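Local coordinates for protein probable ribosomal RNA small subunit methyltransferase (Thermus thermophilus, PDB 3DMG) that probably methylates small-subunit ribosomal RNA, taking the methyl group from S-adenosyl-L-methionine and leaving S-adenosyl-L-homocysteine, at residues 75-80 with 286-291; 335-340 with 365-370. One frame throughout, in Å; residues are numbered along the deposited sequence.

How the contacts relate
Contact 1 (75-80 with 286-291) joins the two halves of the chain, each built round a seven-stranded mixed sheet of the same strand order, at the adenine end of the bound S-adenosyl-L-homocysteine. Contact 2 (335-340 with 365-370) lies wholly within the later sheet, the one whose loops carry the cofactor site. The centres of contact 1 and contact 2 are about 24 Å apart and their nearest atoms about 10 Å apart, so they do not touch. The ligand is bound by contact 1, through Asp288 and Val289, and only approached by contact 2, where the side chain of Val339 is about 6 Å from it and about 4 Å from that of Asn305, which binds both cofactor and guanosine.

Contact 1 (75-80 with 286-291). With SAH (S-adenosyl-L-homocysteine), chain H.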
ATOM      1  N   SER A  75       1.487   0.295   5.777  1.00 18.94           N
ATOM      2  CA  SER A  75       0.490   1.277   5.382  1.00 19.31           C
ATOM      3  C   SER A  75       0.422   2.434   6.353  1.00 19.32           C
ATOM      4  O   SER A  75       0.208   2.250   7.555  1.00 20.11           O
ATOM      5  CB  SER A  75      -0.883   0.608   5.307  1.00 19.66           C
ATOM      6  OG  SER A  75      -1.938   1.590   5.302  1.00 19.60           O
ATOM      7  N   ARG A  76       0.574   3.649   5.833  1.00 19.24           N
ATOM      8  CA  ARG A  76       0.443   4.834   6.677  1.00 19.59           C
ATOM      9  C   ARG A  76      -0.947   4.952   7.307  1.00 19.66           C
ATOM     10  O   ARG A  76      -1.060   5.207   8.517  1.00 21.41           O
ATOM     11  CB  ARG A  76       0.821   6.108   5.895  1.00 19.99           C
ATOM     12  CG  ARG A  76       1.320   7.200   6.809  1.00 20.29           C
ATOM     13  CD  ARG A  76       2.813   7.021   7.140  1.00 20.25           C
ATOM     14  NE  ARG A  76       3.220   7.991   8.158  1.00 21.50           N
ATOM     15  CZ  ARG A  76       4.490   8.295   8.401  1.00 22.50           C
ATOM     16  NH1 ARG A  76       5.470   7.715   7.723  1.00 20.80           N
ATOM     17  NH2 ARG A  76       4.783   9.188   9.341  1.00 23.76           N
ATOM     18  N   ALA A  77      -1.993   4.704   6.503  1.00 19.83           N
ATOM     19  CA  ALA A  77      -3.381   4.747   6.992  1.00 19.85           C
ATOM     20  C   ALA A  77      -3.544   3.788   8.168  1.00 20.20           C
ATOM     21  O   ALA A  77      -4.157   4.142   9.175  1.00 21.40           O
ATOM     22  CB  ALA A  77      -4.371   4.393   5.877  1.00 20.54           C
ATOM     23  N   ALA A  78      -2.993   2.585   8.054  1.00 19.81           N
ATOM     24  CA  ALA A  78      -3.157   1.604   9.141  1.00 19.47           C
ATOM     25  C   ALA A  78      -2.394   2.040  10.388  1.00 19.56           C
ATOM     26  O   ALA A  78      -2.902   1.889  11.498  1.00 20.81           O
ATOM     27  CB  ALA A  78      -2.723   0.228   8.698  1.00 20.54           C
ATOM     28  N   PHE A  79      -1.161   2.544  10.224  1.00 19.91           N
ATOM     29  CA  PHE A  79      -0.412   2.991  11.388  1.00 20.44           C
ATOM     30  C   PHE A  79      -1.123   4.180  12.106  1.00 20.80           C
ATOM     31  O   PHE A  79      -1.112   4.254  13.336  1.00 21.73           O
ATOM     32  CB  PHE A  79       1.033   3.284  10.967  1.00 20.74           C
ATOM     33  CG  PHE A  79       1.811   2.051  10.637  1.00 21.99           C
ATOM     34  N   ARG A  80      -1.782   5.077  11.365  1.00 21.11           N
ATOM     35  CA  ARG A  80      -2.582   6.109  12.025  1.00 21.96           C
ATOM     36  C   ARG A  80      -3.607   5.485  12.968  1.00 21.02           C
ATOM     37  O   ARG A  80      -3.808   5.969  14.101  1.00 21.93           O
ATOM     38  CB  ARG A  80      -3.327   6.969  11.012  1.00 23.28           C
ATOM     39  CG  ARG A  80      -2.446   7.926  10.198  1.00 25.24           C
ATOM     40  CD  ARG A  80      -3.309   9.094   9.657  1.00 30.02           C
ATOM     41  NE  ARG A  80      -3.869   9.905  10.741  1.00 31.90           N
ATOM     42  CZ  ARG A  80      -5.051  10.529  10.691  1.00 29.99           C
ATOM     43  NH1 ARG A  80      -5.819  10.429   9.605  1.00 28.22           N
ATOM     44  NH2 ARG A  80      -5.483  11.230  11.732  1.00 31.31           N
ATOM     45  N   HIS A 286       5.784   9.235   2.547  1.00 19.42           N
ATOM     46  CA  HIS A 286       4.961   8.144   3.037  1.00 19.08           C
ATOM     47  C   HIS A 286       3.745   8.793   3.681  1.00 19.41           C
ATOM     48  O   HIS A 286       3.834   9.414   4.751  1.00 20.51           O
ATOM     49  CB  HIS A 286       5.755   7.328   4.060  1.00 19.54           C
ATOM     50  CG  HIS A 286       5.087   6.042   4.441  1.00 18.93           C
ATOM     51  ND1 HIS A 286       5.375   5.355   5.599  1.00 19.91           N
ATOM     52  CD2 HIS A 286       4.141   5.317   3.796  1.00 19.64           C
ATOM     53  CE1 HIS A 286       4.632   4.259   5.661  1.00 18.95           C
ATOM     54  NE2 HIS A 286       3.887   4.206   4.564  1.00 18.52           N
ATOM     55  N   SER A 287       2.601   8.650   3.026  1.00 19.55           N
ATOM     56  CA  SER A 287       1.453   9.480   3.329  1.00 19.54           C
ATOM     57  C   SER A 287       0.162   8.785   2.946  1.00 19.67           C
ATOM     58  O   SER A 287       0.101   8.138   1.910  1.00 19.90           O
ATOM     59  CB  SER A 287       1.587  10.769   2.512  1.00 20.25           C
ATOM     60  OG  SER A 287       0.539  11.693   2.811  1.00 20.79           O
ATOM     61  N   ASP A 288      -0.853   8.934   3.800  1.00 19.50           N
ATOM     62  CA  ASP A 288      -2.208   8.497   3.450  1.00 19.58           C
ATOM     63  C   ASP A 288      -2.854   9.639   2.689  1.00 19.45           C
ATOM     64  O   ASP A 288      -3.242  10.665   3.285  1.00 19.82           O
ATOM     65  CB  ASP A 288      -3.008   8.204   4.722  1.00 19.69           C
ATOM     66  CG  ASP A 288      -4.424   7.743   4.440  1.00 19.55           C
ATOM     67  OD1 ASP A 288      -4.744   7.425   3.277  1.00 20.85           O
ATOM     68  OD2 ASP A 288      -5.204   7.681   5.402  1.00 19.31           O
ATOM     69  N   VAL A 289      -2.933   9.475   1.376  1.00 19.80           N
ATOM     70  CA  VAL A 289      -3.327  10.581   0.475  1.00 19.60           C
ATOM     71  C   VAL A 289      -2.475  11.827   0.816  1.00 19.85           C
ATOM     72  O   VAL A 289      -1.234  11.745   0.768  1.00 20.77           O
ATOM     73  CB  VAL A 289      -4.872  10.815   0.420  1.00 19.60           C
ATOM     74  CG1 VAL A 289      -5.243  11.652  -0.800  1.00 20.34           C
ATOM     75  CG2 VAL A 289      -5.616   9.470   0.379  1.00 20.98           C
ATOM     76  N   ASP A 290      -3.102  12.956   1.141  1.00 20.10           N
ATOM     77  CA  ASP A 290      -2.354  14.177   1.430  1.00 20.79           C
ATOM     78  C   ASP A 290      -2.069  14.421   2.908  1.00 21.30           C
ATOM     79  O   ASP A 290      -1.723  15.524   3.292  1.00 21.81           O
ATOM     80  CB  ASP A 290      -3.078  15.390   0.836  1.00 21.20           C
ATOM     81  CG  ASP A 290      -4.468  15.606   1.419  1.00 21.85           C
ATOM     82  OD1 ASP A 290      -5.092  14.655   1.944  1.00 22.31           O
ATOM     83  OD2 ASP A 290      -4.954  16.760   1.335  1.00 23.66           O
ATOM     84  N   GLU A 291      -2.163  13.373   3.722  1.00 21.26           N
ATOM     85  CA  GLU A 291      -1.967  13.491   5.163  1.00 22.00           C
ATOM     86  C   GLU A 291      -0.632  14.129   5.550  1.00 22.37           C
ATOM     87  O   GLU A 291      -0.562  14.868   6.539  1.00 23.41           O
ATOM     88  CB  GLU A 291      -2.145  12.099   5.791  1.00 22.70           C
ATOM     89  CG  GLU A 291      -1.727  11.953   7.227  1.00 24.99           C
ATOM     90  CD  GLU A 291      -0.500  11.138   7.374  1.00 28.34           C
ATOM     91  OE1 GLU A 291      -0.192  10.319   6.476  1.00 26.86           O
ATOM     92  OE2 GLU A 291       0.161  11.307   8.409  1.00 32.33           O
TER
HETATM   93  N   SAH H 388       1.735   6.054  -9.796  1.00 16.32           N
HETATM   94  CA  SAH H 388       2.253   4.648  -9.902  1.00 16.46           C
HETATM   95  CB  SAH H 388       1.414   3.659  -9.081  1.00 16.79           C
HETATM   96  CG  SAH H 388      -0.079   3.676  -9.384  1.00 16.77           C
HETATM   97  SD  SAH H 388      -0.997   2.331  -8.586  1.00 16.95           S
HETATM   98  C   SAH H 388       2.245   4.199 -11.355  1.00 16.93           C
HETATM   99  O   SAH H 388       1.582   4.893 -12.135  1.00 18.01           O
HETATM  100  OXT SAH H 388       2.854   3.180 -11.673  1.00 18.29           O
HETATM  101  C5' SAH H 388      -1.833   3.231  -7.236  1.00 14.83           C
HETATM  102  C4' SAH H 388      -0.895   3.564  -6.074  1.00 14.69           C
HETATM  103  O4' SAH H 388      -1.740   4.182  -5.105  1.00 14.32           O
HETATM  104  C3' SAH H 388      -0.165   2.366  -5.430  1.00 13.43           C
HETATM  105  O3' SAH H 388       1.236   2.582  -5.426  1.00 14.39           O
HETATM  106  C2' SAH H 388      -0.797   2.358  -4.034  1.00 13.44           C
HETATM  107  O2' SAH H 388       0.030   1.809  -3.033  1.00 15.16           O
HETATM  108  C1' SAH H 388      -1.174   3.820  -3.872  1.00 14.29           C
HETATM  109  N9  SAH H 388      -2.100   4.031  -2.771  1.00 13.13           N
HETATM  110  C8  SAH H 388      -3.094   3.183  -2.339  1.00 14.54           C
HETATM  111  N7  SAH H 388      -3.712   3.779  -1.288  1.00 14.40           N
HETATM  112  C5  SAH H 388      -3.130   4.994  -1.070  1.00 13.26           C
HETATM  113  C6  SAH H 388      -3.343   5.988  -0.110  1.00 13.15           C
HETATM  114  N6  SAH H 388      -4.277   5.861   0.857  1.00 13.59           N
HETATM  115  N1  SAH H 388      -2.538   7.113  -0.201  1.00 13.48           N
HETATM  116  C2  SAH H 388      -1.544   7.251  -1.146  1.00 14.51           C
HETATM  117  N3  SAH H 388      -1.294   6.245  -2.062  1.00 14.00           N
HETATM  118  C4  SAH H 388      -2.101   5.149  -2.009  1.00 13.73           C
HETATM  119  O   HOH W   1       1.228   9.281   9.792  1.00 23.97           O
HETATM  120  O   HOH W   2      -4.937   9.962   7.034  1.00 19.08           O
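Arg76 sets its CD over one face of the His286 imidazole, toward the rim, 3.6 Å from the ring centroid in a CH-pi contact. With CG anti to the backbone N (chi1 -153°) and the chain bent at chi2, the guanidinium stands nearly perpendicular to the ring, its edge and Arg76 NH1 beside His286 ND1 (3.2 Å). A long arginine suits this place, offering a methylene to the ring and its NE to a water that links it to Glu291 OE2. Glu291 OE1 accepts from Asp288 N at 3.1 Å with its anti lone pair, steadying the type II' turn 288-291.

Small Ala77 lets the Asp288 carboxylate come close, with Ala77 CB 3.4 Å from Asp288 OD2. OD1 accepts from adenine N6 of the ligand at 2.9 Å and also bonds Tyr8, whereas OD2 pairs with Lys24 and reaches Arg80 NH1, itself bonded to the O of His9, through a water. Val289 N donates to adenine N1.

Ser75 caps helix 76-84 through OG to Ala78 N and bonds Asp263, whose backbone O is hydrogen-bonded to His286 NE2, as is that of Thr74. The helix start thus sits against the loop after strand 283-286, with strand 90-91 touching Arg76 and His286.

Contact 2 (335-340 with 365-370); sequences VFFLVS and YKVLFA
Phe336 and Ala370 begin an antiparallel ladder between strands 334-340 and 366-371, the fifth strand and the reversed seventh strand of the 3-2-1-4-5-7-6 sheet that marks the class I, Rossmann-like methyltransferase fold. Phe336, Leu338 and Ser340 each give their N-H to, and accept at their O from, the facing Ala370, Leu368 and Lys366. These six bonds satisfy both backbone groups of every residue in the three pairs; the shortest, Phe336 N to Ala370 O and Leu368 N to Leu338 O, are both 2.8 Å. Between them, the CA-H groups of Phe337, Val339, Val367 and Phe369 lean on the same carbonyl oxygens, as from Val339 CA to Lys366 O at 3.2 Å. Phe337 bonds Ile302 and Thr304, and Val339 bonds Thr304, of strand 299-304, so strand 334-340 is bonded along both edges.

Leu338, Leu368 and Ala370 give one face apolar cover against helix 346-354. There the extended chain of Lys366 carries NZ to a salt bridge with Glu347 and to the carbonyls of Pro342 and Leu344; its CE passes 3.7 Å from Ser340 OG, which is hydrogen-bonded just beyond the segments. This end of the ladder lies beside guanosine-binding Asn341, whose side chain is about 4 Å from that of Tyr365. On the other face, Val339 and Val367 meet, CG2 to CG2 at 3.8 Å, and Val339 also touches Leu219 of helix 214-227. At the non-hydrogen-bonded pair Phe337-Phe369 two flat rings meet edge-to-face (planes at 64°), with Phe369 CD1 3.7 Å from Phe337 CE1.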
ATOM      1  N   VAL A 335      -4.116  22.149 -13.170  1.00 22.62           N
ATOM      2  CA  VAL A 335      -4.730  21.091 -13.965  1.00 22.21           C
ATOM      3  C   VAL A 335      -4.507  19.709 -13.343  1.00 21.88           C
ATOM      4  O   VAL A 335      -3.515  19.484 -12.642  1.00 21.51           O
ATOM      5  CB  VAL A 335      -4.239  21.099 -15.427  1.00 22.04           C
ATOM      6  CG1 VAL A 335      -4.651  22.408 -16.143  1.00 21.67           C
ATOM      7  CG2 VAL A 335      -2.727  20.871 -15.507  1.00 23.99           C
ATOM      8  N   PHE A 336      -5.436  18.808 -13.638  1.00 21.45           N
ATOM      9  CA  PHE A 336      -5.501  17.462 -13.069  1.00 21.04           C
ATOM     10  C   PHE A 336      -5.552  16.450 -14.211  1.00 20.56           C
ATOM     11  O   PHE A 336      -6.356  16.606 -15.133  1.00 20.62           O
ATOM     12  CB  PHE A 336      -6.784  17.365 -12.244  1.00 21.76           C
ATOM     13  CG  PHE A 336      -7.004  16.042 -11.554  1.00 21.78           C
ATOM     14  CD1 PHE A 336      -5.959  15.378 -10.903  1.00 21.34           C
ATOM     15  CD2 PHE A 336      -8.286  15.494 -11.493  1.00 22.98           C
ATOM     16  CE1 PHE A 336      -6.194  14.169 -10.228  1.00 23.57           C
ATOM     17  CE2 PHE A 336      -8.526  14.293 -10.828  1.00 23.46           C
ATOM     18  CZ  PHE A 336      -7.488  13.629 -10.200  1.00 23.59           C
ATOM     19  N   PHE A 337      -4.694  15.428 -14.135  1.00 20.63           N
ATOM     20  CA  PHE A 337      -4.740  14.293 -15.063  1.00 20.77           C
ATOM     21  C   PHE A 337      -4.974  13.019 -14.261  1.00 21.07           C
ATOM     22  O   PHE A 337      -4.267  12.754 -13.285  1.00 21.15           O
ATOM     23  CB  PHE A 337      -3.419  14.121 -15.818  1.00 21.22           C
ATOM     24  CG  PHE A 337      -3.069  15.256 -16.734  1.00 21.43           C
ATOM     25  CD1 PHE A 337      -3.333  15.179 -18.099  1.00 20.47           C
ATOM     26  CD2 PHE A 337      -2.448  16.394 -16.238  1.00 19.99           C
ATOM     27  CE1 PHE A 337      -2.991  16.224 -18.944  1.00 20.70           C
ATOM     28  CE2 PHE A 337      -2.107  17.442 -17.073  1.00 22.06           C
ATOM     29  CZ  PHE A 337      -2.382  17.363 -18.433  1.00 21.26           C
ATOM     30  N   LEU A 338      -5.942  12.218 -14.697  1.00 21.08           N
ATOM     31  CA  LEU A 338      -6.255  10.946 -14.061  1.00 20.83           C
ATOM     32  C   LEU A 338      -6.410   9.868 -15.123  1.00 20.72           C
ATOM     33  O   LEU A 338      -7.003  10.108 -16.168  1.00 20.17           O
ATOM     34  CB  LEU A 338      -7.554  11.061 -13.262  1.00 21.52           C
ATOM     35  CG  LEU A 338      -8.104   9.808 -12.573  1.00 21.71           C
ATOM     36  CD1 LEU A 338      -8.836  10.155 -11.291  1.00 22.46           C
ATOM     37  CD2 LEU A 338      -9.035   9.074 -13.541  1.00 23.08           C
ATOM     38  N   VAL A 339      -5.870   8.685 -14.857  1.00 20.28           N
ATOM     39  CA  VAL A 339      -6.001   7.571 -15.794  1.00 20.62           C
ATOM     40  C   VAL A 339      -6.652   6.366 -15.117  1.00 21.09           C
ATOM     41  O   VAL A 339      -6.338   6.042 -13.960  1.00 20.91           O
ATOM     42  CB  VAL A 339      -4.640   7.220 -16.467  1.00 19.95           C
ATOM     43  CG1 VAL A 339      -3.642   6.672 -15.465  1.00 20.96           C
ATOM     44  CG2 VAL A 339      -4.843   6.197 -17.639  1.00 20.06           C
ATOM     45  N   SER A 340      -7.577   5.718 -15.829  1.00 21.25           N
ATOM     46  CA  SER A 340      -8.229   4.533 -15.288  1.00 22.39           C
ATOM     47  C   SER A 340      -8.730   3.580 -16.355  1.00 22.03           C
ATOM     48  O   SER A 340      -8.759   3.896 -17.544  1.00 21.91           O
ATOM     49  CB  SER A 340      -9.398   4.918 -14.373  1.00 24.03           C
ATOM     50  OG  SER A 340     -10.563   5.223 -15.104  1.00 24.71           O
ATOM     51  N   TYR A 365      -7.220   2.254 -21.822  1.00 25.67           N
ATOM     52  CA  TYR A 365      -7.517   3.028 -20.604  1.00 24.89           C
ATOM     53  C   TYR A 365      -8.036   4.388 -21.041  1.00 23.59           C
ATOM     54  O   TYR A 365      -7.893   4.773 -22.206  1.00 23.29           O
ATOM     55  CB  TYR A 365      -6.257   3.215 -19.738  1.00 26.09           C
ATOM     56  CG  TYR A 365      -5.481   1.941 -19.571  1.00 28.64           C
ATOM     57  CD1 TYR A 365      -5.783   1.045 -18.545  1.00 31.24           C
ATOM     58  CD2 TYR A 365      -4.485   1.602 -20.481  1.00 30.67           C
ATOM     59  CE1 TYR A 365      -5.081  -0.158 -18.422  1.00 31.18           C
ATOM     60  CE2 TYR A 365      -3.791   0.422 -20.368  1.00 31.46           C
ATOM     61  CZ  TYR A 365      -4.086  -0.451 -19.339  1.00 31.04           C
ATOM     62  OH  TYR A 365      -3.373  -1.624 -19.260  1.00 32.21           O
ATOM     63  N   LYS A 366      -8.653   5.116 -20.118  1.00 22.27           N
ATOM     64  CA  LYS A 366      -9.032   6.497 -20.383  1.00 21.90           C
ATOM     65  C   LYS A 366      -8.224   7.469 -19.537  1.00 21.38           C
ATOM     66  O   LYS A 366      -7.966   7.217 -18.354  1.00 21.35           O
ATOM     67  CB  LYS A 366     -10.531   6.731 -20.190  1.00 21.84           C
ATOM     68  CG  LYS A 366     -11.090   6.448 -18.823  1.00 22.65           C
ATOM     69  CD  LYS A 366     -12.603   6.615 -18.852  1.00 21.86           C
ATOM     70  CE  LYS A 366     -13.159   6.338 -17.472  1.00 21.80           C
ATOM     71  NZ  LYS A 366     -14.629   6.139 -17.531  1.00 21.71           N
ATOM     72  N   VAL A 367      -7.800   8.554 -20.175  1.00 20.82           N
ATOM     73  CA  VAL A 367      -7.183   9.678 -19.475  1.00 21.29           C
ATOM     74  C   VAL A 367      -8.171  10.825 -19.424  1.00 21.00           C
ATOM     75  O   VAL A 367      -8.596  11.339 -20.477  1.00 21.19           O
ATOM     76  CB  VAL A 367      -5.870  10.155 -20.121  1.00 21.33           C
ATOM     77  CG1 VAL A 367      -5.256  11.317 -19.300  1.00 22.17           C
ATOM     78  CG2 VAL A 367      -4.880   9.005 -20.232  1.00 22.00           C
ATOM     79  N   LEU A 368      -8.511  11.222 -18.200  1.00 21.30           N
ATOM     80  CA  LEU A 368      -9.410  12.333 -17.969  1.00 21.58           C
ATOM     81  C   LEU A 368      -8.615  13.543 -17.491  1.00 21.66           C
ATOM     82  O   LEU A 368      -7.553  13.411 -16.864  1.00 21.61           O
ATOM     83  CB  LEU A 368     -10.496  11.952 -16.965  1.00 22.13           C
ATOM     84  CG  LEU A 368     -11.364  10.729 -17.311  1.00 22.28           C
ATOM     85  CD1 LEU A 368     -12.351  10.442 -16.182  1.00 23.89           C
ATOM     86  CD2 LEU A 368     -12.106  10.867 -18.661  1.00 22.27           C
ATOM     87  N   PHE A 369      -9.145  14.722 -17.792  1.00 21.85           N
ATOM     88  CA  PHE A 369      -8.463  15.971 -17.526  1.00 22.08           C
ATOM     89  C   PHE A 369      -9.452  16.951 -16.919  1.00 22.33           C
ATOM     90  O   PHE A 369     -10.602  17.025 -17.338  1.00 22.53           O
ATOM     91  CB  PHE A 369      -7.911  16.527 -18.853  1.00 22.07           C
ATOM     92  CG  PHE A 369      -7.419  17.949 -18.774  1.00 22.58           C
ATOM     93  CD1 PHE A 369      -6.112  18.226 -18.393  1.00 23.73           C
ATOM     94  CD2 PHE A 369      -8.263  19.013 -19.116  1.00 23.31           C
ATOM     95  CE1 PHE A 369      -5.641  19.543 -18.326  1.00 22.32           C
ATOM     96  CE2 PHE A 369      -7.807  20.349 -19.046  1.00 23.79           C
ATOM     97  CZ  PHE A 369      -6.493  20.605 -18.650  1.00 23.44           C
ATOM     98  N   ALA A 370      -9.008  17.698 -15.913  1.00 22.90           N
ATOM     99  CA  ALA A 370      -9.825  18.803 -15.420  1.00 23.97           C
ATOM    100  C   ALA A 370      -8.970  20.006 -15.082  1.00 24.88           C
ATOM    101  O   ALA A 370      -7.778  19.876 -14.817  1.00 24.35           O
ATOM    102  CB  ALA A 370     -10.642  18.375 -14.219  1.00 24.26           C
TER